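Local coordinates for protein putative rRNA methyltransferase (Sorangium cellulosum, PDB 4RWZ) that probably methylates 16S ribosomal RNA at the N1 position of an adenine in the decoding site, a modification that confers aminoglycoside resistance, at residues P156-A161 / D165-A170. Sequence-based numbering, arbitrary orientation.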
ATOM      1  N   PRO A 156      19.898  -5.708   5.677  1.00 37.07           N
ATOM      2  CA  PRO A 156      20.452  -5.152   6.909  1.00 40.46           C
ATOM      3  C   PRO A 156      19.507  -5.281   8.095  1.00 44.44           C
ATOM      4  O   PRO A 156      18.299  -5.349   7.912  1.00 46.86           O
ATOM      5  CB  PRO A 156      20.634  -3.672   6.558  1.00 42.43           C
ATOM      6  CG  PRO A 156      19.578  -3.391   5.535  1.00 37.96           C
ATOM      7  CD  PRO A 156      19.455  -4.663   4.731  1.00 38.06           C
ATOM      8  N   GLU A 157      20.078  -5.357   9.292  1.00 44.97           N
ATOM      9  CA  GLU A 157      19.319  -5.266  10.526  1.00 46.91           C
ATOM     10  C   GLU A 157      18.942  -3.812  10.734  1.00 46.87           C
ATOM     11  O   GLU A 157      19.770  -2.911  10.535  1.00 46.80           O
ATOM     12  N   LEU A 158      17.697  -3.559  11.114  1.00 44.24           N
ATOM     13  CA  LEU A 158      17.274  -2.174  11.284  1.00 39.45           C
ATOM     14  C   LEU A 158      17.608  -1.628  12.686  1.00 46.49           C
ATOM     15  O   LEU A 158      16.735  -1.243  13.437  1.00 52.02           O
ATOM     16  CB  LEU A 158      15.785  -2.042  10.958  1.00 41.35           C
ATOM     17  CG  LEU A 158      15.402  -1.554   9.550  1.00 42.15           C
ATOM     18  CD1 LEU A 158      16.259  -2.225   8.520  1.00 37.18           C
ATOM     19  CD2 LEU A 158      13.946  -1.829   9.257  1.00 41.85           C
ATOM     20  N   SER A 159      18.903  -1.565  12.981  1.00 42.26           N
ATOM     21  CA  SER A 159      19.453  -1.004  14.197  1.00 39.92           C
ATOM     22  C   SER A 159      19.390   0.511  14.154  1.00 41.97           C
ATOM     23  O   SER A 159      19.122   1.093  13.102  1.00 41.86           O
ATOM     24  CB  SER A 159      20.909  -1.421  14.299  1.00 45.46           C
ATOM     25  OG  SER A 159      21.661  -0.834  13.249  1.00 45.39           O
ATOM     26  N   ASP A 160      19.678   1.166  15.283  1.00 39.41           N
ATOM     27  CA  ASP A 160      19.647   2.613  15.329  1.00 40.71           C
ATOM     28  C   ASP A 160      20.637   3.219  14.366  1.00 45.29           C
ATOM     29  O   ASP A 160      20.369   4.268  13.785  1.00 47.05           O
ATOM     30  CB  ASP A 160      19.946   3.132  16.731  1.00 48.49           C
ATOM     31  CG  ASP A 160      18.910   2.720  17.736  1.00 53.08           C
ATOM     32  OD1 ASP A 160      17.747   2.487  17.341  1.00 51.19           O
ATOM     33  OD2 ASP A 160      19.242   2.701  18.938  1.00 59.58           O
ATOM     34  N   ALA A 161      21.776   2.550  14.191  1.00 45.99           N
ATOM     35  CA  ALA A 161      22.806   3.029  13.282  1.00 45.20           C
ATOM     36  C   ALA A 161      22.347   2.923  11.854  1.00 38.93           C
ATOM     37  O   ALA A 161      22.640   3.807  11.044  1.00 40.48           O
ATOM     38  CB  ALA A 161      24.092   2.248  13.479  1.00 47.24           C
ATOM     39  N   ASP A 165      22.049   6.277   9.312  1.00 46.85           N
ATOM     40  CA  ASP A 165      22.812   6.568   8.096  1.00 42.57           C
ATOM     41  C   ASP A 165      22.090   6.153   6.820  1.00 43.62           C
ATOM     42  O   ASP A 165      22.225   6.803   5.768  1.00 38.88           O
ATOM     43  CB  ASP A 165      24.157   5.853   8.123  1.00 42.05           C
ATOM     44  CG  ASP A 165      25.297   6.741   8.555  1.00 50.81           C
ATOM     45  OD1 ASP A 165      25.362   7.934   8.176  1.00 48.57           O
ATOM     46  OD2 ASP A 165      26.156   6.213   9.289  1.00 57.09           O
ATOM     47  N   ALA A 166      21.351   5.056   6.864  1.00 33.69           N
ATOM     48  CA  ALA A 166      20.780   4.606   5.615  1.00 31.60           C
ATOM     49  C   ALA A 166      19.369   5.064   5.477  1.00 36.41           C
ATOM     50  O   ALA A 166      18.978   5.558   4.433  1.00 33.74           O
ATOM     51  CB  ALA A 166      20.815   3.076   5.494  1.00 34.18           C
ATOM     52  N   LEU A 167      18.552   4.844   6.511  1.00 30.52           N
ATOM     53  CA  LEU A 167      17.144   5.017   6.272  1.00 27.95           C
ATOM     54  C   LEU A 167      16.629   6.423   6.448  1.00 27.69           C
ATOM     55  O   LEU A 167      15.942   6.944   5.573  1.00 26.21           O
ATOM     56  CB  LEU A 167      16.302   4.031   7.108  1.00 28.01           C
ATOM     57  CG  LEU A 167      16.487   2.552   6.744  1.00 39.33           C
ATOM     58  CD1 LEU A 167      15.348   1.726   7.292  1.00 42.59           C
ATOM     59  CD2 LEU A 167      16.586   2.355   5.258  1.00 37.59           C
ATOM     60  N   ARG A 168      16.916   7.060   7.591  1.00 29.25           N
ATOM     61  CA  ARG A 168      16.367   8.401   7.759  1.00 29.05           C
ATOM     62  C   ARG A 168      16.661   9.364   6.611  1.00 28.74           C
ATOM     63  O   ARG A 168      15.748  10.046   6.143  1.00 27.15           O
ATOM     64  CB  ARG A 168      16.756   9.044   9.119  1.00 31.02           C
ATOM     65  CG  ARG A 168      16.068   8.383  10.271  1.00 31.88           C
ATOM     66  CD  ARG A 168      16.371   9.196  11.609  1.00 33.64           C
ATOM     67  NE  ARG A 168      15.740   8.474  12.691  1.00 44.48           N
ATOM     68  CZ  ARG A 168      14.437   8.583  12.928  1.00 43.53           C
ATOM     69  NH1 ARG A 168      13.693   9.403  12.150  1.00 36.96           N
ATOM     70  NH2 ARG A 168      13.881   7.885  13.912  1.00 48.85           N
ATOM     71  N   PRO A 169      17.940   9.446   6.172  1.00 29.53           N
ATOM     72  CA  PRO A 169      18.217  10.426   5.120  1.00 28.75           C
ATOM     73  C   PRO A 169      17.575  10.050   3.789  1.00 26.80           C
ATOM     74  O   PRO A 169      17.082  10.943   3.083  1.00 25.97           O
ATOM     75  CB  PRO A 169      19.750  10.377   4.985  1.00 30.42           C
ATOM     76  CG  PRO A 169      20.251   9.809   6.278  1.00 32.12           C
ATOM     77  CD  PRO A 169      19.179   8.827   6.687  1.00 31.01           C
ATOM     78  N   ALA A 170      17.554   8.756   3.478  1.00 26.19           N
ATOM     79  CA  ALA A 170      17.013   8.280   2.210  1.00 25.23           C
ATOM     80  C   ALA A 170      15.492   8.474   2.194  1.00 23.08           C
ATOM     81  O   ALA A 170      14.892   8.845   1.166  1.00 21.87           O
ATOM     82  CB  ALA A 170      17.349   6.837   2.022  1.00 24.49           C
TER
HETATM   83  O   HOH W   1      25.457   4.062  10.955  1.00 44.78           O
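Ala161 and Asp165 meet through the first turn of helix 160-172. The backbone N of Asp165 donates to the O of Ala161 at 3.1 Å in an ordinary i to i+4 helical bond, fairly straight at 155° at the hydrogen. Water 1 adds a second donor to that carbonyl: it lies 2.8 Å from Ala161 O and 2.8 Å from Asp165 OD2, giving a hydrogen to each. One oxygen is thus gripped twice, and the carboxylate is tied back through solvent to the same turn that its own N-H closes.

The apolar part lies on the other side of the turn, facing the protein. Leu158 CG comes within 4.0 Å of Leu167 CD1, and the two side chains cross at about a right angle, so they touch at a point instead of lying along each other. Leu167 reaches this place with CG anti to its carbonyl carbon (chi1 -66°). Its side chain also touches Trp162, Pro117 and Ile178 of strand 176-183, while Leu158 rests on Val115 at the end of helix 108-115.

The chain turns into the helix just after Leu158: this residue centres an inverse gamma turn, closed by a weak bond from Ser159 N to Glu157 O, and Ser159 follows as the N-cap, its OG accepting from Trp162 N.

The chemistry separates two sides of the N-terminal half of helix 160-172 and the loop leading into it: a water-bridged, polar outer side that solvent can reach, and a single leucine-leucine contact joining the incoming loop to the helix, on the side where Leu167 also meets edge strand 176-183 of the Rossmann-like sheet.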